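Local atomic coordinates of protein ppBat (Bacteroides thetaiotaomicron VPI-5482, PDB entry 3CNE), a protein that binds flavin derivatives such as lumichrome, riboflavin, FMN and FAD as a homodimer and may serve as a flavin store. Residues Q20-F25 / I30-F35; V80-A85 / F117-I122; L133-P136 / I142-D145. All blocks are in the same frame, centred on the assembly; numbering follows the deposited sequence.

Interaction 1. Residues Q20-F25 / I30-F35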
ATOM      1  N   GLN A  20       3.016   0.339   3.415  1.00 20.75           N
ATOM      2  CA  GLN A  20       3.135   0.841   4.793  1.00 22.37           C
ATOM      3  C   GLN A  20       4.587   0.830   5.255  1.00 21.87           C
ATOM      4  O   GLN A  20       5.063   1.813   5.799  1.00 22.51           O
ATOM      5  CB  GLN A  20       2.282   0.005   5.751  1.00 22.47           C
ATOM      6  CG  GLN A  20       0.809   0.348   5.700  1.00 23.14           C
ATOM      7  CD  GLN A  20       0.071  -0.321   6.834  1.00 25.78           C
ATOM      8  OE1 GLN A  20       0.169   0.114   7.994  1.00 25.50           O
ATOM      9  NE2 GLN A  20      -0.627  -1.414   6.529  1.00 22.27           N
ATOM     10  N   TYR A  21       5.304  -0.266   5.009  1.00 21.36           N
ATOM     11  CA  TYR A  21       6.731  -0.299   5.296  1.00 21.96           C
ATOM     12  C   TYR A  21       7.497   0.712   4.431  1.00 21.82           C
ATOM     13  O   TYR A  21       8.278   1.499   4.958  1.00 21.09           O
ATOM     14  CB  TYR A  21       7.338  -1.692   5.080  1.00 22.16           C
ATOM     15  CG  TYR A  21       6.792  -2.795   5.968  1.00 22.81           C
ATOM     16  CD1 TYR A  21       6.971  -2.747   7.361  1.00 26.12           C
ATOM     17  CD2 TYR A  21       6.158  -3.916   5.419  1.00 20.41           C
ATOM     18  CE1 TYR A  21       6.482  -3.772   8.194  1.00 25.34           C
ATOM     19  CE2 TYR A  21       5.684  -4.940   6.239  1.00 24.17           C
ATOM     20  CZ  TYR A  21       5.858  -4.858   7.628  1.00 21.30           C
ATOM     21  OH  TYR A  21       5.390  -5.852   8.456  1.00 21.32           O
ATOM     22  N   LEU A  22       7.268   0.687   3.115  1.00 21.77           N
ATOM     23  CA  LEU A  22       8.137   1.437   2.213  1.00 21.82           C
ATOM     24  C   LEU A  22       7.948   2.926   2.371  1.00 23.28           C
ATOM     25  O   LEU A  22       8.921   3.675   2.312  1.00 24.21           O
ATOM     26  CB  LEU A  22       7.983   1.001   0.757  1.00 21.36           C
ATOM     27  CG  LEU A  22       8.175  -0.495   0.475  1.00 19.42           C
ATOM     28  CD1 LEU A  22       8.145  -0.742  -1.026  1.00 21.36           C
ATOM     29  CD2 LEU A  22       9.464  -1.058   1.108  1.00 18.40           C
ATOM     30  N   GLU A  23       6.704   3.363   2.562  1.00 24.38           N
ATOM     31  CA  GLU A  23       6.451   4.769   2.817  1.00 25.90           C
ATOM     32  C   GLU A  23       7.134   5.211   4.093  1.00 25.48           C
ATOM     33  O   GLU A  23       7.816   6.262   4.126  1.00 26.07           O
ATOM     34  CB  GLU A  23       4.968   5.058   2.921  1.00 27.06           C
ATOM     35  CG  GLU A  23       4.703   6.531   3.168  1.00 31.05           C
ATOM     36  CD  GLU A  23       3.323   6.783   3.594  1.00 36.33           C
ATOM     37  OE1 GLU A  23       2.850   6.070   4.512  1.00 42.37           O
ATOM     38  OE2 GLU A  23       2.704   7.685   2.999  1.00 39.29           O
ATOM     39  N   ALA A  24       6.952   4.432   5.148  1.00 24.83           N
ATOM     40  CA  ALA A  24       7.596   4.777   6.433  1.00 25.27           C
ATOM     41  C   ALA A  24       9.130   4.889   6.306  1.00 25.07           C
ATOM     42  O   ALA A  24       9.710   5.866   6.782  1.00 25.10           O
ATOM     43  CB  ALA A  24       7.189   3.797   7.545  1.00 24.88           C
ATOM     44  N   PHE A  25       9.768   3.913   5.654  1.00 24.55           N
ATOM     45  CA  PHE A  25      11.222   3.943   5.477  1.00 25.18           C
ATOM     46  C   PHE A  25      11.624   5.165   4.676  1.00 24.72           C
ATOM     47  O   PHE A  25      12.522   5.888   5.080  1.00 25.07           O
ATOM     48  CB  PHE A  25      11.776   2.688   4.767  1.00 24.70           C
ATOM     49  CG  PHE A  25      11.563   1.398   5.508  1.00 24.36           C
ATOM     50  CD1 PHE A  25      11.518   1.355   6.897  1.00 26.33           C
ATOM     51  CD2 PHE A  25      11.446   0.208   4.807  1.00 23.53           C
ATOM     52  CE1 PHE A  25      11.309   0.139   7.579  1.00 24.88           C
ATOM     53  CE2 PHE A  25      11.260  -1.019   5.479  1.00 23.21           C
ATOM     54  CZ  PHE A  25      11.184  -1.048   6.866  1.00 24.05           C
ATOM     55  N   ILE A  30      15.316   5.837   5.796  1.00 23.82           N
ATOM     56  CA  ILE A  30      15.936   4.551   6.113  1.00 23.64           C
ATOM     57  C   ILE A  30      16.164   3.832   4.794  1.00 24.12           C
ATOM     58  O   ILE A  30      15.261   3.744   3.947  1.00 24.02           O
ATOM     59  CB  ILE A  30      15.012   3.701   7.059  1.00 24.08           C
ATOM     60  CG1 ILE A  30      14.896   4.347   8.446  1.00 22.80           C
ATOM     61  CG2 ILE A  30      15.518   2.259   7.167  1.00 24.81           C
ATOM     62  CD1 ILE A  30      13.528   4.051   9.130  1.00 22.25           C
ATOM     63  N   SER A  31      17.375   3.324   4.608  1.00 24.44           N
ATOM     64  CA  SER A  31      17.744   2.672   3.374  1.00 24.76           C
ATOM     65  C   SER A  31      17.140   1.266   3.268  1.00 24.07           C
ATOM     66  O   SER A  31      17.188   0.500   4.225  1.00 24.44           O
ATOM     67  CB  SER A  31      19.273   2.575   3.309  1.00 25.68           C
ATOM     68  OG  SER A  31      19.657   1.911   2.127  1.00 28.72           O
ATOM     69  N   TYR A  32      16.633   0.913   2.091  1.00 24.04           N
ATOM     70  CA  TYR A  32      16.067  -0.413   1.873  1.00 23.48           C
ATOM     71  C   TYR A  32      16.218  -0.851   0.435  1.00 23.77           C
ATOM     72  O   TYR A  32      16.375  -0.025  -0.438  1.00 24.55           O
ATOM     73  CB  TYR A  32      14.594  -0.449   2.293  1.00 22.57           C
ATOM     74  CG  TYR A  32      13.704   0.442   1.438  1.00 23.15           C
ATOM     75  CD1 TYR A  32      13.155  -0.019   0.248  1.00 20.97           C
ATOM     76  CD2 TYR A  32      13.465   1.761   1.810  1.00 21.46           C
ATOM     77  CE1 TYR A  32      12.359   0.815  -0.552  1.00 23.02           C
ATOM     78  CE2 TYR A  32      12.669   2.596   1.046  1.00 20.92           C
ATOM     79  CZ  TYR A  32      12.128   2.126  -0.129  1.00 23.13           C
ATOM     80  OH  TYR A  32      11.356   2.987  -0.868  1.00 24.54           O
ATOM     81  N   LYS A  33      16.148  -2.163   0.206  1.00 23.70           N
ATOM     82  CA  LYS A  33      16.170  -2.756  -1.129  1.00 23.92           C
ATOM     83  C   LYS A  33      15.128  -3.852  -1.119  1.00 23.16           C
ATOM     84  O   LYS A  33      15.045  -4.598  -0.153  1.00 22.72           O
ATOM     85  CB  LYS A  33      17.547  -3.343  -1.419  1.00 24.91           C
ATOM     86  CG  LYS A  33      17.681  -3.991  -2.783  1.00 26.61           C
ATOM     87  CD  LYS A  33      19.133  -4.319  -3.097  1.00 27.64           C
ATOM     88  CE  LYS A  33      19.207  -5.079  -4.411  1.00 30.28           C
ATOM     89  NZ  LYS A  33      20.627  -5.406  -4.839  1.00 33.23           N
ATOM     90  N   VAL A  34      14.316  -3.922  -2.175  1.00 23.17           N
ATOM     91  CA  VAL A  34      13.176  -4.824  -2.221  1.00 23.38           C
ATOM     92  C   VAL A  34      13.505  -6.008  -3.143  1.00 23.40           C
ATOM     93  O   VAL A  34      13.826  -5.807  -4.327  1.00 23.33           O
ATOM     94  CB  VAL A  34      11.847  -4.099  -2.681  1.00 23.25           C
ATOM     95  CG1 VAL A  34      10.657  -5.051  -2.554  1.00 23.24           C
ATOM     96  CG2 VAL A  34      11.578  -2.810  -1.860  1.00 22.61           C
ATOM     97  N   PHE A  35      13.373  -7.217  -2.589  1.00 22.64           N
ATOM     98  CA  PHE A  35      13.698  -8.481  -3.261  1.00 22.13           C
ATOM     99  C   PHE A  35      12.450  -9.278  -3.493  1.00 21.60           C
ATOM    100  O   PHE A  35      11.700  -9.570  -2.546  1.00 21.64           O
ATOM    101  CB  PHE A  35      14.679  -9.358  -2.423  1.00 22.60           C
ATOM    102  CG  PHE A  35      16.026  -8.742  -2.192  1.00 22.29           C
ATOM    103  CD1 PHE A  35      17.117  -9.094  -2.999  1.00 24.21           C
ATOM    104  CD2 PHE A  35      16.225  -7.834  -1.150  1.00 21.90           C
ATOM    105  CE1 PHE A  35      18.385  -8.525  -2.786  1.00 25.31           C
ATOM    106  CE2 PHE A  35      17.470  -7.267  -0.918  1.00 24.94           C
ATOM    107  CZ  PHE A  35      18.579  -7.630  -1.737  1.00 24.53           C
TER
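The carbonyl oxygen of Phe25 accepts a nearly straight hydrogen bond from the backbone N of Ile30, with O and N 2.9 Å apart. The bond ties the last turn of helix 15-27 to the start of strand 31-36, closing the short turn between them. Beyond it the contact is apolar. Tyr32 carries much of it: its CG sits between the backbone N and the carbonyl carbon (chi1 65°), which turns the ring back toward the helix. Leu22 then lays its CD2 methyl over one ring face, a CH-pi contact with CD2 4.2 Å from the Tyr32 centroid and not far off the ring normal. Phe25 meets the same ring obliquely, its CB 3.5 Å from Tyr32 CD2 and the two ring planes inclined at 42°. On the other side of the Phe25 ring, Phe25 CD1 lies 4.0 Å from Ile30 CD1. Farther along the strand, Leu22 and Val34 reach tip to tip, CD2 to CG2 at 4.0 Å. The two segments run roughly antiparallel (149° between their axes), as the second half of a beta-alpha-beta unit whose first strand, 4-9, contributes Val5 against Phe25, Ile30 and Tyr32. Helix 167-174 packs nearby through Ile171 and Leu174, while Ser47 and Met49 of the second subunit touch Tyr32 and Val34.

Interaction 2. Residues V80-A85 / F117-I122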
ATOM      1  N   VAL A  80       0.183 -20.775  -0.126  1.00 25.56           N
ATOM      2  CA  VAL A  80       0.565 -21.870  -1.042  1.00 26.34           C
ATOM      3  C   VAL A  80       2.036 -22.232  -0.950  1.00 27.12           C
ATOM      4  O   VAL A  80       2.492 -23.129  -1.646  1.00 27.18           O
ATOM      5  CB  VAL A  80       0.176 -21.620  -2.545  1.00 26.43           C
ATOM      6  CG1 VAL A  80      -1.318 -21.628  -2.695  1.00 26.30           C
ATOM      7  CG2 VAL A  80       0.793 -20.331  -3.114  1.00 24.92           C
ATOM      8  N   PHE A  81       2.770 -21.528  -0.085  1.00 27.72           N
ATOM      9  CA  PHE A  81       4.197 -21.745   0.084  1.00 28.89           C
ATOM     10  C   PHE A  81       4.517 -23.234   0.269  1.00 30.14           C
ATOM     11  O   PHE A  81       5.462 -23.747  -0.338  1.00 29.87           O
ATOM     12  CB  PHE A  81       4.715 -20.922   1.270  1.00 28.62           C
ATOM     13  CG  PHE A  81       6.145 -21.211   1.634  1.00 28.82           C
ATOM     14  CD1 PHE A  81       7.191 -20.585   0.961  1.00 28.16           C
ATOM     15  CD2 PHE A  81       6.448 -22.093   2.667  1.00 29.68           C
ATOM     16  CE1 PHE A  81       8.516 -20.854   1.317  1.00 29.09           C
ATOM     17  CE2 PHE A  81       7.768 -22.376   3.006  1.00 28.32           C
ATOM     18  CZ  PHE A  81       8.798 -21.747   2.317  1.00 26.78           C
ATOM     19  N   GLN A  82       3.704 -23.912   1.090  1.00 31.60           N
ATOM     20  CA  GLN A  82       3.944 -25.312   1.476  1.00 34.23           C
ATOM     21  C   GLN A  82       3.804 -26.292   0.327  1.00 33.55           C
ATOM     22  O   GLN A  82       4.588 -27.241   0.252  1.00 33.98           O
ATOM     23  CB  GLN A  82       3.098 -25.738   2.683  1.00 33.73           C
ATOM     24  CG  GLN A  82       3.731 -25.313   4.030  1.00 38.25           C
ATOM     25  CD  GLN A  82       3.206 -26.093   5.267  1.00 38.66           C
ATOM     26  OE1 GLN A  82       3.030 -27.327   5.232  1.00 45.73           O
ATOM     27  NE2 GLN A  82       2.976 -25.366   6.366  1.00 43.70           N
ATOM     28  N   GLN A  83       2.829 -26.052  -0.565  1.00 32.89           N
ATOM     29  CA  GLN A  83       2.648 -26.818  -1.808  1.00 32.91           C
ATOM     30  C   GLN A  83       3.816 -26.721  -2.771  1.00 32.16           C
ATOM     31  O   GLN A  83       3.976 -27.589  -3.641  1.00 31.89           O
ATOM     32  CB  GLN A  83       1.473 -26.283  -2.634  1.00 33.05           C
ATOM     33  CG  GLN A  83       0.138 -26.284  -2.005  1.00 37.03           C
ATOM     34  CD  GLN A  83      -0.898 -25.679  -2.934  1.00 42.33           C
ATOM     35  OE1 GLN A  83      -0.721 -25.652  -4.168  1.00 43.52           O
ATOM     36  NE2 GLN A  83      -1.978 -25.187  -2.354  1.00 43.41           N
ATOM     37  N   TYR A  84       4.562 -25.626  -2.690  1.00 31.20           N
ATOM     38  CA  TYR A  84       5.518 -25.293  -3.743  1.00 30.30           C
ATOM     39  C   TYR A  84       6.974 -25.449  -3.371  1.00 30.61           C
ATOM     40  O   TYR A  84       7.742 -24.489  -3.413  1.00 29.68           O
ATOM     41  CB  TYR A  84       5.247 -23.887  -4.269  1.00 30.62           C
ATOM     42  CG  TYR A  84       4.010 -23.776  -5.123  1.00 27.89           C
ATOM     43  CD1 TYR A  84       3.720 -24.738  -6.099  1.00 29.74           C
ATOM     44  CD2 TYR A  84       3.132 -22.704  -4.973  1.00 28.24           C
ATOM     45  CE1 TYR A  84       2.584 -24.630  -6.906  1.00 29.61           C
ATOM     46  CE2 TYR A  84       1.987 -22.581  -5.787  1.00 25.00           C
ATOM     47  CZ  TYR A  84       1.715 -23.558  -6.732  1.00 29.36           C
ATOM     48  OH  TYR A  84       0.590 -23.434  -7.539  1.00 29.92           O
ATOM     49  N   ALA A  85       7.364 -26.684  -3.051  1.00 31.53           N
ATOM     50  CA  ALA A  85       8.724 -26.975  -2.569  1.00 31.26           C
ATOM     51  C   ALA A  85       9.721 -26.955  -3.718  1.00 31.29           C
ATOM     52  O   ALA A  85      10.926 -26.835  -3.504  1.00 30.59           O
ATOM     53  CB  ALA A  85       8.748 -28.334  -1.857  1.00 32.03           C
ATOM     54  N   PHE A 117       9.050 -17.187   9.686  1.00 27.91           N
ATOM     55  CA  PHE A 117      10.138 -17.152  10.651  1.00 27.64           C
ATOM     56  C   PHE A 117      10.191 -18.458  11.453  1.00 27.53           C
ATOM     57  O   PHE A 117      11.256 -19.067  11.556  1.00 28.10           O
ATOM     58  CB  PHE A 117      10.013 -15.928  11.595  1.00 27.10           C
ATOM     59  CG  PHE A 117      10.149 -14.578  10.906  1.00 25.42           C
ATOM     60  CD1 PHE A 117      10.764 -14.453   9.663  1.00 25.06           C
ATOM     61  CD2 PHE A 117       9.689 -13.417  11.542  1.00 25.97           C
ATOM     62  CE1 PHE A 117      10.910 -13.171   9.046  1.00 26.22           C
ATOM     63  CE2 PHE A 117       9.829 -12.148  10.941  1.00 26.26           C
ATOM     64  CZ  PHE A 117      10.434 -12.033   9.685  1.00 24.65           C
ATOM     65  N   ASP A 118       9.042 -18.889  11.986  1.00 27.70           N
ATOM     66  CA  ASP A 118       8.957 -20.080  12.818  1.00 28.43           C
ATOM     67  C   ASP A 118       9.511 -21.310  12.120  1.00 28.66           C
ATOM     68  O   ASP A 118      10.246 -22.089  12.734  1.00 27.50           O
ATOM     69  CB  ASP A 118       7.516 -20.352  13.285  1.00 29.26           C
ATOM     70  CG  ASP A 118       7.376 -21.700  14.061  1.00 32.62           C
ATOM     71  OD1 ASP A 118       8.168 -22.636  13.840  1.00 39.21           O
ATOM     72  OD2 ASP A 118       6.470 -21.865  14.889  1.00 34.51           O
ATOM     73  N   PHE A 119       9.167 -21.464  10.840  1.00 28.53           N
ATOM     74  CA  PHE A 119       9.589 -22.611  10.035  1.00 28.87           C
ATOM     75  C   PHE A 119      11.092 -22.818  10.094  1.00 28.59           C
ATOM     76  O   PHE A 119      11.578 -23.949   9.999  1.00 29.05           O
ATOM     77  CB  PHE A 119       9.163 -22.438   8.561  1.00 29.58           C
ATOM     78  CG  PHE A 119       7.685 -22.632   8.304  1.00 29.02           C
ATOM     79  CD1 PHE A 119       6.850 -23.175   9.263  1.00 31.40           C
ATOM     80  CD2 PHE A 119       7.152 -22.325   7.051  1.00 30.93           C
ATOM     81  CE1 PHE A 119       5.498 -23.374   9.002  1.00 32.61           C
ATOM     82  CE2 PHE A 119       5.815 -22.514   6.773  1.00 31.04           C
ATOM     83  CZ  PHE A 119       4.979 -23.046   7.745  1.00 31.86           C
ATOM     84  N   THR A 120      11.832 -21.720  10.226  1.00 28.01           N
ATOM     85  CA  THR A 120      13.287 -21.790  10.263  1.00 27.32           C
ATOM     86  C   THR A 120      13.791 -22.035  11.690  1.00 27.38           C
ATOM     87  O   THR A 120      14.974 -22.262  11.887  1.00 27.49           O
ATOM     88  CB  THR A 120      13.958 -20.501   9.702  1.00 27.02           C
ATOM     89  OG1 THR A 120      13.796 -19.447  10.644  1.00 25.76           O
ATOM     90  CG2 THR A 120      13.327 -20.086   8.353  1.00 26.77           C
ATOM     91  N   GLY A 121      12.896 -21.998  12.671  1.00 27.04           N
ATOM     92  CA  GLY A 121      13.289 -22.186  14.067  1.00 27.68           C
ATOM     93  C   GLY A 121      13.823 -20.959  14.806  1.00 28.50           C
ATOM     94  O   GLY A 121      13.939 -20.977  16.033  1.00 27.75           O
ATOM     95  N   ILE A 122      14.128 -19.882  14.077  1.00 28.81           N
ATOM     96  CA  ILE A 122      14.780 -18.726  14.698  1.00 29.27           C
ATOM     97  C   ILE A 122      13.931 -18.081  15.793  1.00 29.70           C
ATOM     98  O   ILE A 122      14.432 -17.283  16.593  1.00 29.55           O
ATOM     99  CB  ILE A 122      15.211 -17.650  13.662  1.00 28.95           C
ATOM    100  CG1 ILE A 122      13.984 -17.100  12.904  1.00 29.50           C
ATOM    101  CG2 ILE A 122      16.297 -18.216  12.737  1.00 28.48           C
ATOM    102  CD1 ILE A 122      14.269 -15.865  12.081  1.00 29.10           C
TER
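Phe119 meets two side chains of the loop 80-85, Phe81 and Gln82, and the ring of Phe119 gives up more surface here than either of them. Gln82 comes closest: its NE2 lies 3.4 Å from Phe119 CZ, at the far end of the ring, and 4.0 Å from CE2. The Gln82 side chain crosses the phenyl group at about a right angle, with amide and ring planes 77° apart, and its approach is oblique to the ring. Although the CB of Gln82 does not point at the helix, the side chain is extended beyond CG (chi2 -161°), and that reach brings NE2 to the ring. Phe81 takes the neighbouring stretch of the same ring, its CE2 4.1 Å from Phe119 CD2. These two aromatic side chains run past each other in opposite directions, touching through a few carbons.

In the DJ-1/PfpI fold the contact bridges the loop that follows strand 69-73 and the C-terminal end of helix 113-119, on the surface of the molecule. At that helix end Phe117 O accepts two bonds, from Thr120 N and from Thr120 OG1, the latter 2.7 Å away and in the carbonyl plane, and Gly121 follows with a positive phi. Helix 88-102 lies beside both phenylalanines, its Asn90 touching Phe81 and its Met94 touching Phe119.

Interaction 3. Residues L133-P136 / I142-D145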
ATOM      1  N   LEU A 133      -5.431 -17.381  11.498  1.00 32.26           N
ATOM      2  CA  LEU A 133      -5.428 -18.637  10.738  1.00 33.65           C
ATOM      3  C   LEU A 133      -4.050 -19.303  10.675  1.00 34.12           C
ATOM      4  O   LEU A 133      -3.946 -20.512  10.454  1.00 34.70           O
ATOM      5  CB  LEU A 133      -5.982 -18.420   9.322  1.00 33.55           C
ATOM      6  CG  LEU A 133      -7.432 -17.945   9.170  1.00 34.81           C
ATOM      7  CD1 LEU A 133      -7.741 -17.548   7.721  1.00 37.41           C
ATOM      8  CD2 LEU A 133      -8.428 -19.009   9.664  1.00 36.42           C
ATOM      9  N   ALA A 134      -2.990 -18.513  10.836  1.00 34.44           N
ATOM     10  CA  ALA A 134      -1.640 -19.063  10.823  1.00 34.96           C
ATOM     11  C   ALA A 134      -1.171 -19.423  12.242  1.00 35.30           C
ATOM     12  O   ALA A 134      -0.174 -20.125  12.401  1.00 35.12           O
ATOM     13  CB  ALA A 134      -0.665 -18.078  10.158  1.00 35.28           C
ATOM     14  N   LYS A 135      -1.899 -18.965  13.263  1.00 35.95           N
ATOM     15  CA  LYS A 135      -1.509 -19.184  14.682  1.00 36.68           C
ATOM     16  C   LYS A 135      -1.188 -20.640  15.060  1.00 37.34           C
ATOM     17  O   LYS A 135      -0.156 -20.889  15.687  1.00 37.20           O
ATOM     18  CB  LYS A 135      -2.538 -18.595  15.665  1.00 36.65           C
ATOM     19  CG  LYS A 135      -2.072 -18.627  17.121  1.00 36.68           C
ATOM     20  CD  LYS A 135      -3.059 -17.967  18.061  1.00 36.94           C
ATOM     21  CE  LYS A 135      -2.568 -18.095  19.503  1.00 38.69           C
ATOM     22  NZ  LYS A 135      -3.627 -17.722  20.477  1.00 39.75           N
ATOM     23  N   PRO A 136      -2.049 -21.604  14.663  1.00 37.82           N
ATOM     24  CA  PRO A 136      -1.753 -22.989  15.035  1.00 38.41           C
ATOM     25  C   PRO A 136      -0.440 -23.522  14.454  1.00 38.36           C
ATOM     26  O   PRO A 136       0.072 -24.528  14.947  1.00 38.69           O
ATOM     27  CB  PRO A 136      -2.927 -23.778  14.437  1.00 38.70           C
ATOM     28  CG  PRO A 136      -4.000 -22.785  14.200  1.00 38.91           C
ATOM     29  CD  PRO A 136      -3.293 -21.509  13.879  1.00 38.08           C
ATOM     30  N   ILE A 142       6.230 -18.220  20.506  1.00 33.39           N
ATOM     31  CA  ILE A 142       5.085 -18.151  21.393  1.00 33.84           C
ATOM     32  C   ILE A 142       4.027 -17.221  20.787  1.00 34.23           C
ATOM     33  O   ILE A 142       4.112 -16.010  20.939  1.00 33.88           O
ATOM     34  CB  ILE A 142       5.543 -17.616  22.788  1.00 33.92           C
ATOM     35  CG1 ILE A 142       6.578 -18.577  23.398  1.00 33.44           C
ATOM     36  CG2 ILE A 142       4.339 -17.364  23.722  1.00 33.62           C
ATOM     37  CD1 ILE A 142       7.423 -17.983  24.523  1.00 34.59           C
ATOM     38  N   ALA A 143       3.029 -17.777  20.102  1.00 34.62           N
ATOM     39  CA  ALA A 143       2.024 -16.931  19.447  1.00 35.15           C
ATOM     40  C   ALA A 143       1.078 -16.294  20.449  1.00 35.12           C
ATOM     41  O   ALA A 143       0.566 -16.958  21.354  1.00 34.79           O
ATOM     42  CB  ALA A 143       1.234 -17.719  18.415  1.00 35.16           C
ATOM     43  N   THR A 144       0.839 -15.003  20.280  1.00 35.01           N
ATOM     44  CA  THR A 144      -0.136 -14.304  21.109  1.00 34.62           C
ATOM     45  C   THR A 144      -1.326 -13.849  20.265  1.00 35.15           C
ATOM     46  O   THR A 144      -1.323 -13.989  19.035  1.00 34.55           O
ATOM     47  CB  THR A 144       0.498 -13.121  21.881  1.00 34.78           C
ATOM     48  OG1 THR A 144       0.776 -12.047  20.991  1.00 34.53           O
ATOM     49  CG2 THR A 144       1.803 -13.536  22.600  1.00 34.00           C
ATOM     50  N   ASP A 145      -2.350 -13.328  20.936  1.00 35.79           N
ATOM     51  CA  ASP A 145      -3.510 -12.725  20.272  1.00 36.35           C
ATOM     52  C   ASP A 145      -3.334 -11.215  20.122  1.00 35.93           C
ATOM     53  O   ASP A 145      -4.246 -10.525  19.675  1.00 36.22           O
ATOM     54  CB  ASP A 145      -4.802 -12.989  21.068  1.00 36.62           C
ATOM     55  CG  ASP A 145      -5.177 -14.463  21.141  1.00 39.20           C
ATOM     56  OD1 ASP A 145      -4.857 -15.246  20.215  1.00 39.21           O
ATOM     57  OD2 ASP A 145      -5.824 -14.827  22.153  1.00 42.39           O
TER
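A short two-stranded parallel sheet, 127-129 with 142-144, is joined by a loop that includes a 3-10 turn, and this contact lays that turn against the second strand. Lys135 crosses to the strand from the turn. With CG anti to the backbone N (chi1 -172°) and every later torsion also near 180°, its side chain is fully stretched and passes alongside Ala143, whose CB is 3.7 Å from Lys135 CG. The side chain continues past the Ala143 carbonyl, with Lys135 CE 3.8 Å from Ala143 O, and brings the ammonium to Asp145 just beyond the strand. Val130 packs against both Lys135 and Ala143, and Ile138 also touches Ala143. The side chains of Lys135 and Asp145 cross at about a right angle. A methionine in place of Lys135 would probably leave the Asp145 carboxylate without its positive mate and the strand end less firmly tied to the turn. The pairing is a salt bridge at the protein surface made through one carboxylate oxygen: Lys135 NZ stands 2.8 Å from Asp145 OD1, approaching from above the carboxylate plane, 38° out of it.

Overall arrangement
The three contacts follow one another along the chain without touching. Interaction 1 is buried and lies on the opposite side of the chain's centre from the other two, its centre about 23 Å from that of interaction 2 and about 26 Å from that of interaction 3. Interactions 2 and 3 are surface contacts with centres about 15 Å apart, and both lie some way from the zinc site of Cys74 and Cys111: the Phe81 side chain is about 10 Å from the zinc ion and that of Lys135 about 12 Å. The Leu22 side chain of interaction 1 is about 14 Å from the bound FMN and about 6 Å from a calcium ion.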